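PDB 5SUW: TCP pilus virulence regulatory protein from Vibrio cholerae serotype O1, which probably activates transcription of virulence genes, among them those of the toxin-coregulated pilus, as an AraC-family regulator with a cupin-like N-terminal domain and a helix-turn-helix DNA-binding region. Local coordinates for residues I27-M32 against I86-I91; L60-S65 against N111-L116; L115-E120 against E156-S161. All coordinates share one frame; numbering follows the deposited sequence.

Contact 1 (I27-M32 against I86-I91); sequences INDYKM and ISDSFI. With 70G (3-[(1R)-8-methyl-1,2,3,4-tetrahydronaphthalen-1-yl]propanoic acid), chain B.
The ring of Tyr30 meets Ile91 obliquely: CD2 of Tyr30 lies 3.5 Å from CG1 of Ile91, and the two side chains cross at about a right angle. Both branches of the isoleucine take part, CG2 of Ile91 reaching CE2 of Tyr30 at 3.8 Å. An aromatic residue suits this buried place because its flank is apolar while its hydroxyl, bonded to Thr165 N and Phe163 O, is satisfied beyond. At the sheet end, Ile86 N donates to Tyr30 O at 2.8 Å, almost straight at 168°. One residue further along the strand from Lys31, Met32 brings its terminal CE to within 3.7 Å of Ile86 CD1, and Phe152 of helix 141-159 packs against both. A water bridges the two segments, donating to Asp29 OD1 and Ile86 O and accepting from Tyr30 N. Asp29 OD1 and Asp88 OD2 are 4.5 Å apart, a repulsion probably eased by Lys63, which forms a salt bridge with Asp88. Ser87 N-caps helix 88-98, its OG accepting a weak bond from Phe90 N. The arrangement is a strand-to-helix junction, where strand 79-86, paired with strand 31-35 inside the antiparallel sheet of the cupin-like domain, passes into helix 88-98.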
loop_
_atom_site.group_PDB
_atom_site.type_symbol
_atom_site.label_atom_id
_atom_site.label_comp_id
_atom_site.label_asym_id
_atom_site.label_seq_id
_atom_site.Cartn_x
_atom_site.Cartn_y
_atom_site.Cartn_z
ATOM N N ILE A 27 2.712 1.921 -3.454
ATOM C CA ILE A 27 1.894 1.957 -2.251
ATOM C C ILE A 27 1.664 3.431 -1.920
ATOM O O ILE A 27 2.560 4.130 -1.435
ATOM C CB ILE A 27 2.569 1.189 -1.114
ATOM C CG1 ILE A 27 2.818 -0.239 -1.576
ATOM C CG2 ILE A 27 1.720 1.198 0.163
ATOM C CD1 ILE A 27 1.550 -0.931 -2.009
ATOM N N ASN A 28 0.459 3.919 -2.209
ATOM C CA ASN A 28 0.180 5.342 -2.073
ATOM C C ASN A 28 -0.001 5.746 -0.618
ATOM O O ASN A 28 0.228 6.908 -0.269
ATOM C CB ASN A 28 -1.079 5.696 -2.852
ATOM C CG ASN A 28 -2.325 5.147 -2.184
ATOM O OD1 ASN A 28 -2.587 3.942 -2.222
ATOM N ND2 ASN A 28 -3.085 6.023 -1.540
ATOM N N ASP A 29 -0.428 4.806 0.224
ATOM C CA ASP A 29 -0.687 5.042 1.638
ATOM C C ASP A 29 -0.484 3.724 2.367
ATOM O O ASP A 29 -0.580 2.658 1.760
ATOM C CB ASP A 29 -2.104 5.578 1.869
ATOM C CG ASP A 29 -2.229 7.058 1.547
ATOM O OD1 ASP A 29 -1.751 7.893 2.354
ATOM O OD2 ASP A 29 -2.810 7.384 0.489
ATOM N N TYR A 30 -0.197 3.796 3.670
ATOM C CA TYR A 30 0.045 2.576 4.440
ATOM C C TYR A 30 -1.110 1.603 4.266
ATOM O O TYR A 30 -2.283 1.988 4.324
ATOM C CB TYR A 30 0.258 2.894 5.925
ATOM C CG TYR A 30 1.533 3.666 6.147
ATOM C CD1 TYR A 30 2.756 3.007 6.237
ATOM C CD2 TYR A 30 1.527 5.060 6.203
ATOM C CE1 TYR A 30 3.938 3.704 6.414
ATOM C CE2 TYR A 30 2.707 5.770 6.385
ATOM C CZ TYR A 30 3.912 5.083 6.482
ATOM O OH TYR A 30 5.090 5.773 6.663
ATOM N N LYS A 31 -0.765 0.352 3.991
ATOM C CA LYS A 31 -1.736 -0.695 3.740
ATOM C C LYS A 31 -1.388 -1.917 4.566
ATOM O O LYS A 31 -0.211 -2.206 4.799
ATOM C CB LYS A 31 -1.770 -1.081 2.258
ATOM C CG LYS A 31 -2.237 0.046 1.396
ATOM C CD LYS A 31 -2.556 -0.366 -0.013
ATOM C CE LYS A 31 -3.059 0.845 -0.757
ATOM N NZ LYS A 31 -3.793 0.404 -1.948
ATOM N N MET A 32 -2.418 -2.646 4.996
ATOM C CA MET A 32 -2.201 -3.955 5.595
ATOM C C MET A 32 -3.240 -4.931 5.075
ATOM O O MET A 32 -4.350 -4.536 4.704
ATOM C CB MET A 32 -2.215 -3.912 7.128
ATOM C CG MET A 32 -3.333 -3.181 7.782
ATOM S SD MET A 32 -2.835 -2.806 9.484
ATOM C CE MET A 32 -1.495 -1.693 9.115
ATOM N N ILE A 86 -4.737 3.084 5.023
ATOM C CA ILE A 86 -4.819 4.007 6.150
ATOM C C ILE A 86 -4.477 5.401 5.653
ATOM O O ILE A 86 -3.430 5.601 5.023
ATOM C CB ILE A 86 -3.877 3.575 7.286
ATOM C CG1 ILE A 86 -4.153 2.124 7.664
ATOM C CG2 ILE A 86 -4.058 4.468 8.502
ATOM C CD1 ILE A 86 -3.206 1.597 8.733
ATOM N N SER A 87 -5.360 6.363 5.921
ATOM C CA SER A 87 -5.186 7.701 5.365
ATOM C C SER A 87 -4.042 8.431 6.060
ATOM O O SER A 87 -3.739 8.188 7.237
ATOM C CB SER A 87 -6.475 8.516 5.497
ATOM O OG SER A 87 -6.688 8.917 6.841
ATOM N N ASP A 88 -3.393 9.333 5.316
ATOM C CA ASP A 88 -2.257 10.045 5.889
ATOM C C ASP A 88 -2.686 10.901 7.071
ATOM O O ASP A 88 -1.922 11.063 8.027
ATOM C CB ASP A 88 -1.556 10.902 4.834
ATOM C CG ASP A 88 -0.091 11.152 5.176
ATOM O OD1 ASP A 88 0.319 12.335 5.228
ATOM O OD2 ASP A 88 0.644 10.161 5.408
ATOM N N SER A 89 -3.906 11.440 7.027
ATOM C CA SER A 89 -4.444 12.169 8.166
ATOM C C SER A 89 -4.340 11.342 9.447
ATOM O O SER A 89 -3.845 11.818 10.475
ATOM C CB SER A 89 -5.893 12.565 7.871
ATOM O OG SER A 89 -6.576 12.942 9.058
ATOM N N PHE A 90 -4.773 10.085 9.392
ATOM C CA PHE A 90 -4.728 9.235 10.577
ATOM C C PHE A 90 -3.290 8.911 10.983
ATOM O O PHE A 90 -2.942 8.976 12.171
ATOM C CB PHE A 90 -5.512 7.955 10.323
ATOM C CG PHE A 90 -5.584 7.061 11.512
ATOM C CD1 PHE A 90 -6.498 7.308 12.523
ATOM C CD2 PHE A 90 -4.712 5.981 11.637
ATOM C CE1 PHE A 90 -6.560 6.475 13.639
ATOM C CE2 PHE A 90 -4.760 5.149 12.745
ATOM C CZ PHE A 90 -5.684 5.393 13.750
ATOM N N ILE A 91 -2.446 8.547 10.012
ATOM C CA ILE A 91 -1.040 8.243 10.304
ATOM C C ILE A 91 -0.388 9.393 11.063
ATOM O O ILE A 91 0.339 9.176 12.041
ATOM C CB ILE A 91 -0.270 7.919 9.005
ATOM C CG1 ILE A 91 -0.743 6.593 8.405
ATOM C CG2 ILE A 91 1.244 7.868 9.260
ATOM C CD1 ILE A 91 -0.381 5.387 9.234
HETATM C C10 70G B . -5.396 -3.026 -4.039
HETATM C C11 70G B . -5.142 -1.613 -3.493
HETATM C C14 70G B . -3.988 -8.444 -1.841
HETATM C C15 70G B . -4.982 -9.115 -2.471
HETATM C C01 70G B . -6.254 -6.576 -5.106
HETATM C C02 70G B . -5.427 -7.200 -3.929
HETATM C C03 70G B . -4.395 -6.509 -3.276
HETATM C C04 70G B . -3.671 -7.136 -2.234
HETATM C C05 70G B . -2.522 -6.438 -1.464
HETATM C C06 70G B . -2.196 -5.005 -1.900
HETATM C C07 70G B . -2.645 -4.706 -3.380
HETATM C C08 70G B . -4.041 -5.089 -3.706
HETATM C C09 70G B . -4.940 -4.091 -3.052
HETATM O O12 70G B . -4.513 -0.730 -4.228
HETATM O O13 70G B . -5.494 -1.310 -2.401
HETATM C C16 70G B . -5.729 -8.491 -3.536
HETATM O O HOH W 1 -0.877 6.489 4.811
#

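Contact 2 (L60-S65 against N111-L116); sequences LLKKNS and NKDLLL
Two neighbouring strands of the antiparallel five-stranded sheet, 57-61 and the outermost strand 114-118, pair here in the cupin-like domain, and a type II turn from Lys62 to Ser65 follows directly. Leu60 and Leu115 form a hydrogen-bonded pair: Leu60 N donates to Leu115 O at 2.8 Å, and Leu115 N returns a bond to Leu60 O at 2.9 Å. Leu61 and Leu114 make the next, non-hydrogen-bonded pair, beyond which Lys62 N donates to Asp113 O at 2.9 Å and carries the pairing past the strand ends. Leucines suit both faces. Leu60 and Leu115 point to the side covered by helix 141-159, while Leu61 and Leu114 lie side by side on the other, where CD2 of Leu61 touches CG of Leu114 at 3.7 Å and Leu61 also borders the ligand 70G.

At the turn the chemistry becomes polar. Lys62 starts with CG anti to its backbone nitrogen (chi1 175°) and then bends repeatedly, which lays CE 3.2 Å from Asp113 OD1; its NZ stays 4.6 Å from that oxygen and instead forms a salt bridge with Glu110. Ser65 presses CB against CB of Asp113 at 3.5 Å, and its small hydroxyl folds back to donate to Lys62 O on a lone pair. Since Ser65 N also donates there, two bonds grip this one carbonyl and pin the turn. The lysine thus meets Asp113 through its methylenes, while the aspartate's charge probably adds a modest electrostatic attraction at longer range.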
loop_
_atom_site.group_PDB
_atom_site.type_symbol
_atom_site.label_atom_id
_atom_site.label_comp_id
_atom_site.label_asym_id
_atom_site.label_seq_id
_atom_site.Cartn_x
_atom_site.Cartn_y
_atom_site.Cartn_z
ATOM N N LEU A 60 2.050 -6.029 6.151
ATOM C CA LEU A 60 2.098 -4.576 6.141
ATOM C C LEU A 60 2.926 -4.114 4.951
ATOM O O LEU A 60 4.029 -4.624 4.717
ATOM C CB LEU A 60 2.692 -4.051 7.454
ATOM C CG LEU A 60 1.916 -4.441 8.728
ATOM C CD1 LEU A 60 2.255 -5.816 9.328
ATOM C CD2 LEU A 60 2.000 -3.332 9.773
ATOM N N LEU A 61 2.387 -3.175 4.188
ATOM C CA LEU A 61 3.089 -2.598 3.044
ATOM C C LEU A 61 3.392 -1.143 3.366
ATOM O O LEU A 61 2.486 -0.375 3.709
ATOM C CB LEU A 61 2.266 -2.710 1.762
ATOM C CG LEU A 61 1.835 -4.156 1.502
ATOM C CD1 LEU A 61 0.802 -4.292 0.363
ATOM C CD2 LEU A 61 3.076 -5.018 1.251
ATOM N N LYS A 62 4.662 -0.775 3.264
ATOM C CA LYS A 62 5.084 0.559 3.652
ATOM C C LYS A 62 4.716 1.584 2.584
ATOM O O LYS A 62 4.831 1.327 1.380
ATOM C CB LYS A 62 6.586 0.564 3.905
ATOM C CG LYS A 62 7.117 1.919 4.201
ATOM C CD LYS A 62 8.416 2.092 3.483
ATOM C CE LYS A 62 9.461 1.367 4.239
ATOM N NZ LYS A 62 9.601 2.065 5.537
ATOM N N LYS A 63 4.261 2.747 3.036
ATOM C CA LYS A 63 3.973 3.841 2.120
ATOM C C LYS A 63 5.211 4.199 1.300
ATOM O O LYS A 63 6.329 4.260 1.824
ATOM C CB LYS A 63 3.479 5.061 2.895
ATOM C CG LYS A 63 2.996 6.207 2.005
ATOM C CD LYS A 63 2.599 7.425 2.839
ATOM C CE LYS A 63 2.068 8.539 1.948
ATOM N NZ LYS A 63 1.900 9.799 2.703
ATOM N N ASN A 64 5.000 4.398 -0.006
ATOM C CA ASN A 64 5.975 4.821 -0.997
ATOM C C ASN A 64 6.919 3.700 -1.391
ATOM O O ASN A 64 7.950 3.973 -2.004
ATOM C CB ASN A 64 6.788 6.030 -0.527
ATOM C CG ASN A 64 5.912 7.245 -0.307
ATOM O OD1 ASN A 64 5.026 7.521 -1.116
ATOM N ND2 ASN A 64 6.131 7.961 0.798
ATOM N N SER A 65 6.602 2.451 -1.061
ATOM C CA SER A 65 7.371 1.347 -1.594
ATOM C C SER A 65 6.837 0.947 -2.975
ATOM O O SER A 65 5.750 1.348 -3.404
ATOM C CB SER A 65 7.347 0.155 -0.633
ATOM O OG SER A 65 6.027 -0.313 -0.428
ATOM N N ASN A 111 15.209 -0.691 5.629
ATOM C CA ASN A 111 15.314 -1.506 4.432
ATOM C C ASN A 111 14.054 -2.285 4.093
ATOM O O ASN A 111 13.909 -2.715 2.943
ATOM C CB ASN A 111 16.494 -2.464 4.553
ATOM C CG ASN A 111 17.631 -2.059 3.660
ATOM O OD1 ASN A 111 17.803 -0.879 3.345
ATOM N ND2 ASN A 111 18.404 -3.038 3.217
ATOM N N LYS A 112 13.134 -2.451 5.033
ATOM C CA LYS A 112 12.031 -3.387 4.878
ATOM C C LYS A 112 10.751 -2.655 4.489
ATOM O O LYS A 112 10.309 -1.741 5.194
ATOM C CB LYS A 112 11.840 -4.185 6.164
ATOM C CG LYS A 112 12.901 -5.267 6.369
ATOM C CD LYS A 112 12.734 -6.423 5.378
ATOM C CE LYS A 112 13.185 -7.759 5.981
ATOM N NZ LYS A 112 12.746 -8.930 5.161
ATOM N N ASP A 113 10.161 -3.076 3.365
ATOM C CA ASP A 113 8.932 -2.504 2.826
ATOM C C ASP A 113 7.711 -3.397 3.009
ATOM O O ASP A 113 6.583 -2.906 2.886
ATOM C CB ASP A 113 9.093 -2.217 1.322
ATOM C CG ASP A 113 10.237 -1.267 1.014
ATOM O OD1 ASP A 113 10.319 -0.184 1.635
ATOM O OD2 ASP A 113 11.059 -1.616 0.139
ATOM N N LEU A 114 7.907 -4.690 3.263
ATOM C CA LEU A 114 6.834 -5.668 3.429
ATOM C C LEU A 114 7.109 -6.417 4.724
ATOM O O LEU A 114 8.049 -7.214 4.792
ATOM C CB LEU A 114 6.772 -6.631 2.241
ATOM C CG LEU A 114 5.578 -7.575 2.140
ATOM C CD1 LEU A 114 5.296 -7.957 0.692
ATOM C CD2 LEU A 114 5.832 -8.824 2.955
ATOM N N LEU A 115 6.302 -6.162 5.748
ATOM C CA LEU A 115 6.525 -6.715 7.075
ATOM C C LEU A 115 5.404 -7.693 7.405
ATOM O O LEU A 115 4.292 -7.581 6.876
ATOM C CB LEU A 115 6.610 -5.601 8.132
ATOM C CG LEU A 115 7.806 -4.646 7.967
ATOM C CD1 LEU A 115 7.601 -3.644 6.830
ATOM C CD2 LEU A 115 8.132 -3.907 9.248
ATOM N N LEU A 116 5.715 -8.675 8.257
ATOM C CA LEU A 116 4.778 -9.725 8.625
ATOM C C LEU A 116 4.596 -9.711 10.135
ATOM O O LEU A 116 5.576 -9.620 10.879
ATOM C CB LEU A 116 5.276 -11.092 8.141
ATOM C CG LEU A 116 4.395 -12.351 8.282
ATOM C CD1 LEU A 116 4.960 -13.476 7.438
ATOM C CD2 LEU A 116 4.249 -12.857 9.714
#

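Contact 3 (L115-E120 against E156-S161); sequences LLWNCE and EKKYNS. With MES (2-(N-morpholino)-ethanesulfonic acid), chain C.
Strand 114-118 and the last turn of helix 141-159 run nearly antiparallel, their touching parts 169° apart in direction, with Leu115 opposite Tyr159 and Trp117 opposite Lys158. Leu115 lies over one face of the Tyr159 ring, near the rim, its CG 4.1 Å above the plane; CD2 of Leu115 comes 3.7 Å from CD2 of Tyr159, while Leu116 O sits at the ring edge, near its plane. At the far end of the ring, Tyr159 OH accepts from Leu116 N at 3.1 Å, a bent bond of 144°. A tyrosine suits the place because one residue supplies both an apolar face and a polar tip that can reach an edge strand's backbone. Lys158 stretches out fully: with chi1 at 169° the chain leaves trans to the main-chain N and stays extended, carrying NZ to Leu116 O at 2.9 Å; it approaches from well above the carbonyl plane. On its way, CD of the lysine passes Trp117 CE3 at 4.0 Å. The helix closes in a Schellman motif at Asn160.

A MES molecule, probably from the crystallisation liquor, lays C8 over one face of Trp117. Its sulfonate O3S accepts from Asn118 N at 3.0 Å and from Lys158 NZ, while Asn118 ND2 binds O1S. The ammonium group of Lys158 therefore joins a backbone carbonyl to an anion, and the sulfonate would probably favour its charged form. Together these bonds occupy outward-facing N-H and C=O groups of the edge strand at Leu116 and Asn118.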
loop_
_atom_site.group_PDB
_atom_site.type_symbol
_atom_site.label_atom_id
_atom_site.label_comp_id
_atom_site.label_asym_id
_atom_site.label_seq_id
_atom_site.Cartn_x
_atom_site.Cartn_y
_atom_site.Cartn_z
ATOM N N LEU A 115 6.302 -6.162 5.748
ATOM C CA LEU A 115 6.525 -6.715 7.075
ATOM C C LEU A 115 5.404 -7.693 7.405
ATOM O O LEU A 115 4.292 -7.581 6.876
ATOM C CB LEU A 115 6.610 -5.601 8.132
ATOM C CG LEU A 115 7.806 -4.646 7.967
ATOM C CD1 LEU A 115 7.601 -3.644 6.830
ATOM C CD2 LEU A 115 8.132 -3.907 9.248
ATOM N N LEU A 116 5.715 -8.675 8.257
ATOM C CA LEU A 116 4.778 -9.725 8.625
ATOM C C LEU A 116 4.596 -9.711 10.135
ATOM O O LEU A 116 5.576 -9.620 10.879
ATOM C CB LEU A 116 5.276 -11.092 8.141
ATOM C CG LEU A 116 4.395 -12.351 8.282
ATOM C CD1 LEU A 116 4.960 -13.476 7.438
ATOM C CD2 LEU A 116 4.249 -12.857 9.714
ATOM N N TRP A 117 3.346 -9.809 10.591
ATOM C CA TRP A 117 3.062 -9.910 12.019
ATOM C C TRP A 117 2.089 -11.054 12.263
ATOM O O TRP A 117 1.002 -11.076 11.681
ATOM C CB TRP A 117 2.493 -8.603 12.583
ATOM C CG TRP A 117 2.280 -8.704 14.071
ATOM C CD1 TRP A 117 1.117 -9.019 14.713
ATOM C CD2 TRP A 117 3.275 -8.541 15.101
ATOM N NE1 TRP A 117 1.315 -9.040 16.079
ATOM C CE2 TRP A 117 2.631 -8.755 16.343
ATOM C CE3 TRP A 117 4.642 -8.223 15.093
ATOM C CZ2 TRP A 117 3.303 -8.662 17.562
ATOM C CZ3 TRP A 117 5.309 -8.132 16.309
ATOM C CH2 TRP A 117 4.639 -8.348 17.524
ATOM N N ASN A 118 2.483 -12.005 13.117
ATOM C CA ASN A 118 1.576 -13.040 13.608
ATOM C C ASN A 118 0.921 -12.510 14.875
ATOM O O ASN A 118 1.587 -12.354 15.903
ATOM C CB ASN A 118 2.314 -14.350 13.886
ATOM C CG ASN A 118 3.088 -14.844 12.683
ATOM O OD1 ASN A 118 2.499 -15.196 11.659
ATOM N ND2 ASN A 118 4.414 -14.888 12.804
ATOM N N CYS A 119 -0.367 -12.204 14.807
ATOM C CA CYS A 119 -1.025 -11.572 15.946
ATOM C C CYS A 119 -2.012 -12.528 16.602
ATOM O O CYS A 119 -2.252 -13.643 16.131
ATOM C CB CYS A 119 -1.727 -10.283 15.528
ATOM S SG CYS A 119 -2.780 -10.494 14.123
ATOM N N GLU A 120 -2.575 -12.080 17.717
ATOM C CA GLU A 120 -3.582 -12.863 18.415
ATOM C C GLU A 120 -4.983 -12.498 17.924
ATOM O O GLU A 120 -5.175 -11.624 17.066
ATOM C CB GLU A 120 -3.472 -12.663 19.926
ATOM C CG GLU A 120 -2.065 -12.388 20.428
ATOM C CD GLU A 120 -2.067 -11.809 21.821
ATOM O OE1 GLU A 120 -1.205 -12.204 22.634
ATOM O OE2 GLU A 120 -2.944 -10.968 22.109
ATOM N N GLU A 156 7.691 -2.545 14.132
ATOM C CA GLU A 156 8.996 -1.910 13.939
ATOM C C GLU A 156 10.044 -2.510 14.865
ATOM O O GLU A 156 11.205 -2.691 14.470
ATOM C CB GLU A 156 8.907 -0.402 14.167
ATOM C CG GLU A 156 8.313 0.387 12.995
ATOM C CD GLU A 156 8.378 1.907 13.201
ATOM O OE1 GLU A 156 8.630 2.362 14.340
ATOM O OE2 GLU A 156 8.184 2.652 12.216
ATOM N N LYS A 157 9.659 -2.803 16.110
ATOM C CA LYS A 157 10.566 -3.464 17.038
ATOM C C LYS A 157 11.013 -4.813 16.484
ATOM O O LYS A 157 12.203 -5.153 16.523
ATOM C CB LYS A 157 9.879 -3.633 18.400
ATOM C CG LYS A 157 10.810 -3.845 19.587
ATOM C CD LYS A 157 10.074 -4.428 20.805
ATOM C CE LYS A 157 8.953 -3.518 21.292
ATOM N NZ LYS A 157 8.372 -3.996 22.578
ATOM N N LYS A 158 10.065 -5.587 15.942
ATOM C CA LYS A 158 10.373 -6.939 15.478
ATOM C C LYS A 158 11.433 -6.928 14.379
ATOM O O LYS A 158 12.384 -7.715 14.411
ATOM C CB LYS A 158 9.101 -7.628 14.980
ATOM C CG LYS A 158 9.384 -8.934 14.234
ATOM C CD LYS A 158 8.127 -9.569 13.672
ATOM C CE LYS A 158 8.485 -10.754 12.787
ATOM N NZ LYS A 158 7.306 -11.503 12.289
ATOM N N TYR A 159 11.282 -6.046 13.399
ATOM C CA TYR A 159 12.193 -5.953 12.265
ATOM C C TYR A 159 13.318 -4.959 12.496
ATOM O O TYR A 159 14.168 -4.792 11.618
ATOM C CB TYR A 159 11.408 -5.583 10.991
ATOM C CG TYR A 159 10.588 -6.742 10.485
ATOM C CD1 TYR A 159 11.117 -7.649 9.571
ATOM C CD2 TYR A 159 9.296 -6.966 10.967
ATOM C CE1 TYR A 159 10.369 -8.737 9.133
ATOM C CE2 TYR A 159 8.550 -8.044 10.538
ATOM C CZ TYR A 159 9.083 -8.925 9.623
ATOM O OH TYR A 159 8.322 -9.991 9.195
ATOM N N ASN A 160 13.340 -4.301 13.653
ATOM C CA ASN A 160 14.364 -3.310 13.967
ATOM C C ASN A 160 14.479 -2.289 12.835
ATOM O O ASN A 160 15.568 -1.828 12.474
ATOM C CB ASN A 160 15.699 -3.994 14.256
ATOM C CG ASN A 160 16.706 -3.056 14.841
ATOM O OD1 ASN A 160 17.664 -2.661 14.176
ATOM N ND2 ASN A 160 16.496 -2.673 16.093
ATOM N N SER A 161 13.334 -1.936 12.252
ATOM C CA SER A 161 13.335 -1.017 11.124
ATOM C C SER A 161 12.141 -0.071 11.188
ATOM O O SER A 161 11.055 -0.439 11.635
ATOM C CB SER A 161 13.350 -1.772 9.771
ATOM O OG SER A 161 12.126 -2.418 9.495
HETATM O O1 MES C . 3.866 -11.602 21.064
HETATM C C2 MES C . 3.694 -13.003 21.318
HETATM C C3 MES C . 3.997 -13.852 20.068
HETATM N N4 MES C . 3.728 -13.182 18.821
HETATM C C5 MES C . 2.776 -12.092 18.881
HETATM C C6 MES C . 2.940 -11.131 20.082
HETATM C C7 MES C . 5.026 -12.686 18.217
HETATM C C8 MES C . 4.725 -11.874 16.943
HETATM S S MES C . 5.607 -12.597 15.516
HETATM O O1S MES C . 5.350 -14.076 15.399
HETATM O O2S MES C . 7.108 -12.534 15.753
HETATM O O3S MES C . 5.220 -11.912 14.222
#

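How the contacts relate
Contact 2 is the buried one, joining strands 57-61 and 114-118. Contact 1 is partly buried and belongs to the same sheet, one strand further in: 31-35 is flanked by 57-61 and by 79-86. The two touch directly, Lys31 O lying 2.8 Å from Leu61 N in a probable hydrogen bond. Contact 3 is the most peripheral, its centre about 17 Å from the chain centre, and shares Leu115 and Leu116 with contact 2; strand 114-118 thus pairs with its neighbour and meets helix 141-159 over one face and at its outer edge. Main-chain bonds and leucines dominate contact 2, which turns polar at the turn; contact 1 mixes apolar packing with a bridging water; contact 3 adds long polar side chains to Leu115 on Tyr159, with a MES sulfonate beside them.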